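Local coordinates for protein GRMZM2G135359 pseudokinase (Zea mays, PDB 6CPY) that probably serves as a membrane receptor-like pseudokinase, its kinase-fold domain possibly able to bind ATP, at residues A[32-35]-A[36-40]; A[40-43]-A[44-47]; A[141-144]-A[145-148]; A[268-271]-A[272-275]. All coordinates share one frame; numbering follows the deposited sequence.

How the contacts relate
The four contacts are local ones, two in the N-lobe and two in the C-lobe of one kinase-fold domain. Contact 1 forms the short helix 34-40 and contact 2 the turn that leads from it to strand 47-50; they share A40, and their centres are about 10 Å apart. The F44 ring of contact 2 packs on R34, L37 and E38 of contact 1. In the C-lobe, contacts 3 and 4 have centres about 14 Å apart and meet through W144, which packs on P268, T271 and L275, while L148 also touches L275. The two pairs are well separated: contacts 1 and 4 lie about 49 Å apart between centres, on opposite sides of the chain's centre.

Contact 1. Residues A[32-35]-A[36-40]; sequences LKRS and ELETA
Helix 34-40, a short helix laid against the N-lobe sheet of this kinase-fold domain, begins here, with R34 reaching across its first turn to E38 and L32 lying against E36 and L37. K33 is the N-cap, and its carbonyl takes the first helical bond, L37 N to K33 O at 3.2 Å. The R34-E38 salt bridge is a classic i to i+4 pair. R34 starts with CG anti to its own N (chi1 -167°) and runs extended to NE, where E38 crosses it at about a right angle. E38 OE2 comes to the guanidinium edge, close to its plane, 2.9 Å from R34 NE, yet the bond is bent and weak and the two planar groups are turned 56° apart. The far end of R34 belongs to the sheet, where NH1 bonds to T117 OG1. With an alanine in place of E38, R34 NE would probably lose its carboxylate partner and the arginine chain would be held mainly from its T117 end. On the other carboxylate oxygen, a water donates both to E38 OE1, at 3.1 Å, and to S35 O, which also accepts from T39 N. The apolar side is made by leucines: L37, buried, touches V119 and V121 of strand 117-123 and C110 of strand 106-112. L32 splits its two methyls between neighbours, CD2 resting 3.4 Å from E36 OE1 and CD1 meeting L37 CD2 at 4.0 Å.

Contact 2. Residues A[40-43]-A[44-47]; sequences ACED and FSNI
This is a turn contact of C41 and E42 with F44 and S45, at the point where helix 34-40 stops and the chain swings toward strand 47-50 of the N-lobe sheet. The helix ends in a Schellman motif: E42, with positive phi, is the C-prime residue, and the pairs are D43 N with E38 O and E42 N with T39 O. D43 and F44 keep positive phi as well, so the backbone makes a tight left-handed bend that brings several donors to C41 O. There, F44 N lies 2.8 Å from C41 O and S45 N 3.5 Å from it, both weak bonds. A water lies 2.7 Å from C41 O, where it can donate, and accepts from N46 N, bridging the two ends of the turn. The F44 ring turns back over the helix end, where C41 CB meets F44 CD1 at 3.9 Å and C41 SG lies obliquely to the ring, 4.9 Å from its centroid, in a sulfur-aromatic contact. The ring also packs edge-to-face with Y57 of strand 54-60. The hydroxyl of S45, set between its own N and carbonyl carbon (chi1 57°), donates to the carbonyl three residues back, S45 OG to E42 O at 2.7 Å.

Contact 3. Residues A[141-144]-A[145-148]; sequences KLDW and MARL
The R147 side chain hydrogen-bonds to the backbone of L142: two nitrogens along one guanidinium edge grip a single carbonyl oxygen, R147 NE at 2.8 Å from L142 O and R147 NH2 at 3.2 Å. NH2 comes in the carbonyl plane on a lone pair, whereas NE stands above that plane. The remaining N-H groups reach D261, I228 and S263. A leucine in place of R147 would probably leave L142 O and the D261 carboxylate without their shared partner. D143 is the N-cap of helix 144-164 in the C-lobe of the kinase fold; with chi1 at 66° its carboxylate folds back, and OD1 accepts from A146 N at 2.9 Å. R147 N to D143 O and L148 N to W144 O carry on the helical pattern. The apolar contacts centre on the W144 indole. L148 CD1 sits over one face in a CH-pi contact, 3.6 Å from the centroid of the six-membered ring, and its other methyl, CD2, lies 3.2 Å from W144 NE1. M145 makes a looser Met-aromatic contact, its SD approaching W144 CD1 at 4.0 Å.

Contact 4. Residues A[268-271]-A[272-275]; sequences PEDT and ARAL
R273 NH1 is gripped by two carboxylates at once, E269 OE2 at an unusually short, perhaps inexact, 2.5 Å and D270 OD1 at 3.1 Å. The first bond is nearly straight, at 166°, and OE2 lies in the guanidinium plane and is itself met on the anti side, out of the carboxylate plane. R273 NH2 adds a weak second bond to that same oxygen. D270 OD1 is met nearly along its C-O axis, and it sits a little out of the guanidinium plane. E269 and D270 each lie alongside R273, pointing the same way, and their carboxylate planes are tilted against the guanidinium, by 60° for E269 and somewhat less for D270. E269 reaches its partner with CG anti to the backbone N (chi1 -166°), on a chain extended outward, and R273 is likewise stretched from CG to NE; both touch L256. The network belongs to the first turns of helix 269-282 in the C-lobe, with P268 as the N-cap residue. A272 N bonds to P268 O at 3.1 Å, and the successive i to i+4 bonds of R273, A274 and L275 continue the helix. T271 and L275 face the protein, touching I303, and L275 also M300; L275 CG lies 3.3 Å from T271 O. The two carboxylates, at the N-terminal end of the helix, are probably favoured by its dipole and likely to offset the charge of R273. All three residues are exposed, so water probably screens the pairing and it is likely to stabilise this helix start only modestly.

Contact 1. Residues A[32-35]-A[36-40]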
loop_
_atom_site.group_PDB
_atom_site.type_symbol
_atom_site.label_atom_id
_atom_site.label_comp_id
_atom_site.label_asym_id
_atom_site.label_seq_id
_atom_site.Cartn_x
_atom_site.Cartn_y
_atom_site.Cartn_z
ATOM N N LEU A 32 -5.812 0.263 21.894
ATOM C CA LEU A 32 -6.627 -0.889 22.207
ATOM C C LEU A 32 -5.934 -1.742 23.259
ATOM O O LEU A 32 -4.714 -1.892 23.246
ATOM C CB LEU A 32 -6.900 -1.706 20.950
ATOM C CG LEU A 32 -7.741 -0.946 19.919
ATOM C CD1 LEU A 32 -7.661 -1.602 18.550
ATOM C CD2 LEU A 32 -9.184 -0.843 20.385
ATOM N N LYS A 33 -6.714 -2.301 24.176
ATOM C CA LYS A 33 -6.159 -3.231 25.163
ATOM C C LYS A 33 -5.754 -4.521 24.492
ATOM O O LYS A 33 -6.433 -4.977 23.574
ATOM C CB LYS A 33 -7.193 -3.531 26.255
ATOM C CG LYS A 33 -7.552 -2.317 27.095
ATOM C CD LYS A 33 -8.524 -2.692 28.208
ATOM C CE LYS A 33 -8.658 -1.588 29.242
ATOM N NZ LYS A 33 -9.517 -0.468 28.768
ATOM N N ARG A 34 -4.672 -5.149 24.948
ATOM C CA ARG A 34 -4.334 -6.466 24.405
ATOM C C ARG A 34 -5.491 -7.458 24.586
ATOM O O ARG A 34 -5.758 -8.268 23.709
ATOM C CB ARG A 34 -3.057 -7.049 25.007
ATOM C CG ARG A 34 -2.558 -8.257 24.207
ATOM C CD ARG A 34 -1.519 -9.081 24.927
ATOM N NE ARG A 34 -1.474 -10.460 24.423
ATOM C CZ ARG A 34 -0.710 -10.896 23.426
ATOM N NH1 ARG A 34 0.112 -10.082 22.774
ATOM N NH2 ARG A 34 -0.762 -12.165 23.080
ATOM N N SER A 35 -6.178 -7.391 25.720
ATOM C CA SER A 35 -7.286 -8.308 25.965
ATOM C C SER A 35 -8.359 -8.192 24.877
ATOM O O SER A 35 -8.891 -9.204 24.418
ATOM C CB SER A 35 -7.907 -8.064 27.335
ATOM O OG SER A 35 -8.415 -6.756 27.451
ATOM N N GLU A 36 -8.666 -6.966 24.460
ATOM C CA GLU A 36 -9.628 -6.756 23.362
ATOM C C GLU A 36 -9.156 -7.372 22.034
ATOM O O GLU A 36 -9.942 -7.964 21.289
ATOM C CB GLU A 36 -9.921 -5.264 23.184
ATOM C CG GLU A 36 -11.037 -4.971 22.180
ATOM C CD GLU A 36 -11.447 -3.502 22.118
ATOM O OE1 GLU A 36 -10.794 -2.664 22.773
ATOM O OE2 GLU A 36 -12.432 -3.186 21.404
ATOM N N LEU A 37 -7.875 -7.220 21.728
ATOM C CA LEU A 37 -7.318 -7.789 20.505
ATOM C C LEU A 37 -7.195 -9.305 20.540
ATOM O O LEU A 37 -7.362 -9.970 19.505
ATOM C CB LEU A 37 -5.970 -7.136 20.189
ATOM C CG LEU A 37 -6.144 -5.683 19.722
ATOM C CD1 LEU A 37 -4.794 -5.080 19.361
ATOM C CD2 LEU A 37 -7.093 -5.593 18.528
ATOM N N GLU A 38 -6.917 -9.852 21.722
ATOM C CA GLU A 38 -6.908 -11.297 21.909
ATOM C C GLU A 38 -8.267 -11.873 21.532
ATOM O O GLU A 38 -8.343 -12.850 20.807
ATOM C CB GLU A 38 -6.597 -11.664 23.366
ATOM C CG GLU A 38 -5.168 -11.402 23.804
ATOM C CD GLU A 38 -5.021 -11.368 25.319
ATOM O OE1 GLU A 38 -5.886 -11.950 26.012
ATOM O OE2 GLU A 38 -4.052 -10.751 25.823
ATOM N N THR A 39 -9.329 -11.250 22.030
ATOM C CA THR A 39 -10.693 -11.650 21.692
ATOM C C THR A 39 -10.939 -11.449 20.192
ATOM O O THR A 39 -11.383 -12.367 19.489
ATOM C CB THR A 39 -11.722 -10.842 22.509
ATOM O OG1 THR A 39 -11.475 -11.035 23.915
ATOM C CG2 THR A 39 -13.147 -11.273 22.179
ATOM N N ALA A 40 -10.619 -10.257 19.707
ATOM C CA ALA A 40 -10.868 -9.918 18.302
ATOM C C ALA A 40 -10.166 -10.855 17.320
ATOM O O ALA A 40 -10.732 -11.177 16.274
ATOM C CB ALA A 40 -10.465 -8.483 18.030
HETATM O O HOH W 1 -8.962 -11.907 25.733
#

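Contact 2. Residues A[40-43]-A[44-47]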
loop_
_atom_site.group_PDB
_atom_site.type_symbol
_atom_site.label_atom_id
_atom_site.label_comp_id
_atom_site.label_asym_id
_atom_site.label_seq_id
_atom_site.Cartn_x
_atom_site.Cartn_y
_atom_site.Cartn_z
ATOM N N ALA A 40 -10.619 -10.257 19.707
ATOM C CA ALA A 40 -10.868 -9.918 18.302
ATOM C C ALA A 40 -10.166 -10.855 17.320
ATOM O O ALA A 40 -10.732 -11.177 16.274
ATOM C CB ALA A 40 -10.465 -8.483 18.030
ATOM N N CYS A 41 -8.948 -11.280 17.645
ATOM C CA CYS A 41 -8.148 -12.127 16.755
ATOM C C CYS A 41 -8.048 -13.587 17.181
ATOM O O CYS A 41 -7.148 -14.285 16.723
ATOM C CB CYS A 41 -6.730 -11.573 16.631
ATOM S SG CYS A 41 -6.673 -9.847 16.153
ATOM N N GLU A 42 -8.954 -14.050 18.042
ATOM C CA GLU A 42 -8.935 -15.443 18.514
ATOM C C GLU A 42 -7.544 -15.828 19.005
ATOM O O GLU A 42 -6.983 -16.836 18.578
ATOM C CB GLU A 42 -9.369 -16.407 17.399
ATOM C CG GLU A 42 -10.694 -16.076 16.730
ATOM C CD GLU A 42 -11.894 -16.634 17.465
ATOM O OE1 GLU A 42 -11.839 -16.764 18.711
ATOM O OE2 GLU A 42 -12.903 -16.939 16.790
ATOM N N ASP A 43 -6.983 -14.998 19.883
ATOM C CA ASP A 43 -5.620 -15.178 20.383
ATOM C C ASP A 43 -4.577 -15.339 19.257
ATOM O O ASP A 43 -3.645 -16.129 19.367
ATOM C CB ASP A 43 -5.562 -16.353 21.381
ATOM C CG ASP A 43 -6.264 -16.036 22.702
ATOM O OD1 ASP A 43 -5.880 -15.043 23.361
ATOM O OD2 ASP A 43 -7.187 -16.787 23.092
ATOM N N PHE A 44 -4.743 -14.573 18.181
ATOM C CA PHE A 44 -3.770 -14.518 17.088
ATOM C C PHE A 44 -3.534 -15.880 16.403
ATOM O O PHE A 44 -2.399 -16.252 16.094
ATOM C CB PHE A 44 -2.468 -13.873 17.590
ATOM C CG PHE A 44 -2.696 -12.579 18.325
ATOM C CD1 PHE A 44 -2.995 -11.412 17.627
ATOM C CD2 PHE A 44 -2.666 -12.532 19.708
ATOM C CE1 PHE A 44 -3.233 -10.220 18.298
ATOM C CE2 PHE A 44 -2.910 -11.346 20.384
ATOM C CZ PHE A 44 -3.195 -10.189 19.682
ATOM N N SER A 45 -4.629 -16.586 16.129
ATOM C CA SER A 45 -4.593 -17.924 15.525
ATOM C C SER A 45 -4.959 -17.932 14.044
ATOM O O SER A 45 -4.889 -18.977 13.398
ATOM C CB SER A 45 -5.534 -18.867 16.278
ATOM O OG SER A 45 -6.864 -18.369 16.301
ATOM N N ASN A 46 -5.333 -16.779 13.496
ATOM C CA ASN A 46 -5.804 -16.701 12.119
ATOM C C ASN A 46 -4.873 -15.811 11.290
ATOM O O ASN A 46 -5.000 -14.591 11.299
ATOM C CB ASN A 46 -7.236 -16.164 12.120
ATOM C CG ASN A 46 -7.924 -16.307 10.782
ATOM O OD1 ASN A 46 -7.369 -16.866 9.834
ATOM N ND2 ASN A 46 -9.153 -15.797 10.695
ATOM N N ILE A 47 -3.938 -16.429 10.573
ATOM C CA ILE A 47 -2.887 -15.689 9.867
ATOM C C ILE A 47 -3.317 -15.287 8.457
ATOM O O ILE A 47 -3.755 -16.127 7.667
ATOM C CB ILE A 47 -1.570 -16.497 9.810
ATOM C CG1 ILE A 47 -1.067 -16.795 11.227
ATOM C CG2 ILE A 47 -0.500 -15.743 9.032
ATOM C CD1 ILE A 47 -1.534 -18.123 11.792
HETATM O O HOH W 2 -5.792 -14.140 14.399
#

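Contact 3. Residues A[141-144]-A[145-148]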
loop_
_atom_site.group_PDB
_atom_site.type_symbol
_atom_site.label_atom_id
_atom_site.label_comp_id
_atom_site.label_asym_id
_atom_site.label_seq_id
_atom_site.Cartn_x
_atom_site.Cartn_y
_atom_site.Cartn_z
ATOM N N LYS A 141 -9.231 -13.331 -11.983
ATOM C CA LYS A 141 -8.655 -12.341 -12.890
ATOM C C LYS A 141 -9.515 -11.086 -12.944
ATOM O O LYS A 141 -10.735 -11.132 -12.749
ATOM C CB LYS A 141 -8.452 -12.927 -14.296
ATOM C CG LYS A 141 -7.492 -14.118 -14.349
ATOM C CD LYS A 141 -6.080 -13.762 -13.880
ATOM C CE LYS A 141 -5.277 -14.983 -13.434
ATOM N NZ LYS A 141 -4.357 -14.647 -12.302
ATOM N N LEU A 142 -8.853 -9.965 -13.209
ATOM C CA LEU A 142 -9.470 -8.645 -13.161
ATOM C C LEU A 142 -9.735 -8.154 -14.587
ATOM O O LEU A 142 -8.834 -8.201 -15.411
ATOM C CB LEU A 142 -8.509 -7.695 -12.450
ATOM C CG LEU A 142 -8.178 -8.056 -10.993
ATOM C CD1 LEU A 142 -6.940 -7.305 -10.542
ATOM C CD2 LEU A 142 -9.357 -7.746 -10.090
ATOM N N ASP A 143 -10.953 -7.688 -14.876
ATOM C CA ASP A 143 -11.269 -7.157 -16.219
ATOM C C ASP A 143 -10.786 -5.713 -16.422
ATOM O O ASP A 143 -10.185 -5.137 -15.527
ATOM C CB ASP A 143 -12.757 -7.315 -16.552
ATOM C CG ASP A 143 -13.679 -6.474 -15.673
ATOM O OD1 ASP A 143 -13.229 -5.593 -14.902
ATOM O OD2 ASP A 143 -14.895 -6.725 -15.767
ATOM N N TRP A 144 -11.025 -5.146 -17.607
ATOM C CA TRP A 144 -10.539 -3.810 -17.925
ATOM C C TRP A 144 -10.979 -2.751 -16.915
ATOM O O TRP A 144 -10.151 -2.010 -16.398
ATOM C CB TRP A 144 -10.969 -3.409 -19.343
ATOM C CG TRP A 144 -10.497 -2.079 -19.743
ATOM C CD1 TRP A 144 -11.239 -0.947 -19.880
ATOM C CD2 TRP A 144 -9.158 -1.726 -20.063
ATOM N NE1 TRP A 144 -10.441 0.095 -20.283
ATOM C CE2 TRP A 144 -9.153 -0.357 -20.390
ATOM C CE3 TRP A 144 -7.959 -2.438 -20.108
ATOM C CZ2 TRP A 144 -7.993 0.309 -20.773
ATOM C CZ3 TRP A 144 -6.811 -1.774 -20.476
ATOM C CH2 TRP A 144 -6.834 -0.415 -20.797
ATOM N N MET A 145 -12.278 -2.690 -16.611
ATOM C CA MET A 145 -12.783 -1.640 -15.730
ATOM C C MET A 145 -12.256 -1.820 -14.314
ATOM O O MET A 145 -11.924 -0.843 -13.654
ATOM C CB MET A 145 -14.319 -1.584 -15.735
ATOM C CG MET A 145 -14.909 -1.069 -17.043
ATOM S SD MET A 145 -14.191 0.491 -17.577
ATOM C CE MET A 145 -14.488 1.496 -16.123
ATOM N N ALA A 146 -12.174 -3.064 -13.857
ATOM C CA ALA A 146 -11.571 -3.346 -12.559
ATOM C C ALA A 146 -10.126 -2.848 -12.498
ATOM O O ALA A 146 -9.727 -2.207 -11.522
ATOM C CB ALA A 146 -11.633 -4.830 -12.252
ATOM N N ARG A 147 -9.357 -3.110 -13.552
ATOM C CA ARG A 147 -7.976 -2.655 -13.601
ATOM C C ARG A 147 -7.834 -1.132 -13.641
ATOM O O ARG A 147 -6.932 -0.587 -13.037
ATOM C CB ARG A 147 -7.232 -3.320 -14.744
ATOM C CG ARG A 147 -7.130 -4.814 -14.524
ATOM C CD ARG A 147 -6.074 -5.472 -15.374
ATOM N NE ARG A 147 -6.320 -6.910 -15.421
ATOM C CZ ARG A 147 -5.434 -7.825 -15.798
ATOM N NH1 ARG A 147 -4.201 -7.493 -16.150
ATOM N NH2 ARG A 147 -5.809 -9.090 -15.832
ATOM N N LEU A 148 -8.720 -0.449 -14.360
ATOM C CA LEU A 148 -8.701 1.001 -14.381
ATOM C C LEU A 148 -9.080 1.602 -13.034
ATOM O O LEU A 148 -8.458 2.557 -12.596
ATOM C CB LEU A 148 -9.596 1.545 -15.503
ATOM C CG LEU A 148 -8.812 1.778 -16.808
ATOM C CD1 LEU A 148 -7.919 0.616 -17.206
ATOM C CD2 LEU A 148 -9.783 2.124 -17.928
#

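Contact 4. Residues A[268-271]-A[272-275]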
loop_
_atom_site.group_PDB
_atom_site.type_symbol
_atom_site.label_atom_id
_atom_site.label_comp_id
_atom_site.label_asym_id
_atom_site.label_seq_id
_atom_site.Cartn_x
_atom_site.Cartn_y
_atom_site.Cartn_z
ATOM N N PRO A 268 -10.355 -1.139 -24.772
ATOM C CA PRO A 268 -10.379 -0.039 -25.727
ATOM C C PRO A 268 -8.962 0.382 -26.092
ATOM O O PRO A 268 -8.153 0.742 -25.232
ATOM C CB PRO A 268 -11.131 1.065 -24.983
ATOM C CG PRO A 268 -10.898 0.780 -23.533
ATOM C CD PRO A 268 -10.558 -0.672 -23.390
ATOM N N GLU A 269 -8.685 0.323 -27.382
ATOM C CA GLU A 269 -7.336 0.436 -27.896
ATOM C C GLU A 269 -6.673 1.782 -27.565
ATOM O O GLU A 269 -5.518 1.851 -27.123
ATOM C CB GLU A 269 -7.457 0.263 -29.402
ATOM C CG GLU A 269 -6.187 0.024 -30.121
ATOM C CD GLU A 269 -6.404 0.161 -31.611
ATOM O OE1 GLU A 269 -7.479 -0.254 -32.118
ATOM O OE2 GLU A 269 -5.514 0.723 -32.245
ATOM N N ASP A 270 -7.411 2.859 -27.754
ATOM C CA ASP A 270 -6.822 4.180 -27.580
ATOM C C ASP A 270 -6.642 4.569 -26.119
ATOM O O ASP A 270 -5.720 5.305 -25.786
ATOM C CB ASP A 270 -7.626 5.211 -28.337
ATOM C CG ASP A 270 -7.454 5.063 -29.847
ATOM O OD1 ASP A 270 -6.364 4.630 -30.285
ATOM O OD2 ASP A 270 -8.414 5.335 -30.571
ATOM N N THR A 271 -7.509 4.056 -25.260
ATOM C CA THR A 271 -7.323 4.217 -23.813
ATOM C C THR A 271 -6.069 3.493 -23.340
ATOM O O THR A 271 -5.282 4.027 -22.548
ATOM C CB THR A 271 -8.571 3.717 -23.074
ATOM O OG1 THR A 271 -9.710 4.362 -23.638
ATOM C CG2 THR A 271 -8.507 4.060 -21.588
ATOM N N ALA A 272 -5.868 2.285 -23.843
ATOM C CA ALA A 272 -4.653 1.552 -23.548
ATOM C C ALA A 272 -3.408 2.316 -23.996
ATOM O O ALA A 272 -2.446 2.435 -23.235
ATOM C CB ALA A 272 -4.705 0.175 -24.161
ATOM N N ARG A 273 -3.428 2.859 -25.219
ATOM C CA ARG A 273 -2.305 3.692 -25.689
ATOM C C ARG A 273 -1.986 4.831 -24.750
ATOM O O ARG A 273 -0.825 5.049 -24.386
ATOM C CB ARG A 273 -2.579 4.305 -27.064
ATOM C CG ARG A 273 -2.288 3.401 -28.211
ATOM C CD ARG A 273 -2.378 4.125 -29.557
ATOM N NE ARG A 273 -2.025 3.140 -30.563
ATOM C CZ ARG A 273 -2.878 2.360 -31.210
ATOM N NH1 ARG A 273 -4.193 2.482 -31.041
ATOM N NH2 ARG A 273 -2.411 1.469 -32.070
ATOM N N ALA A 274 -3.019 5.572 -24.376
ATOM C CA ALA A 274 -2.839 6.731 -23.528
ATOM C C ALA A 274 -2.250 6.304 -22.168
ATOM O O ALA A 274 -1.364 6.971 -21.634
ATOM C CB ALA A 274 -4.153 7.473 -23.374
ATOM N N LEU A 275 -2.716 5.184 -21.618
ATOM C CA LEU A 275 -2.179 4.714 -20.325
ATOM C C LEU A 275 -0.715 4.299 -20.447
ATOM O O LEU A 275 0.081 4.533 -19.526
ATOM C CB LEU A 275 -3.012 3.562 -19.770
ATOM C CG LEU A 275 -4.413 4.008 -19.329
ATOM C CD1 LEU A 275 -5.298 2.794 -19.087
ATOM C CD2 LEU A 275 -4.349 4.882 -18.082
#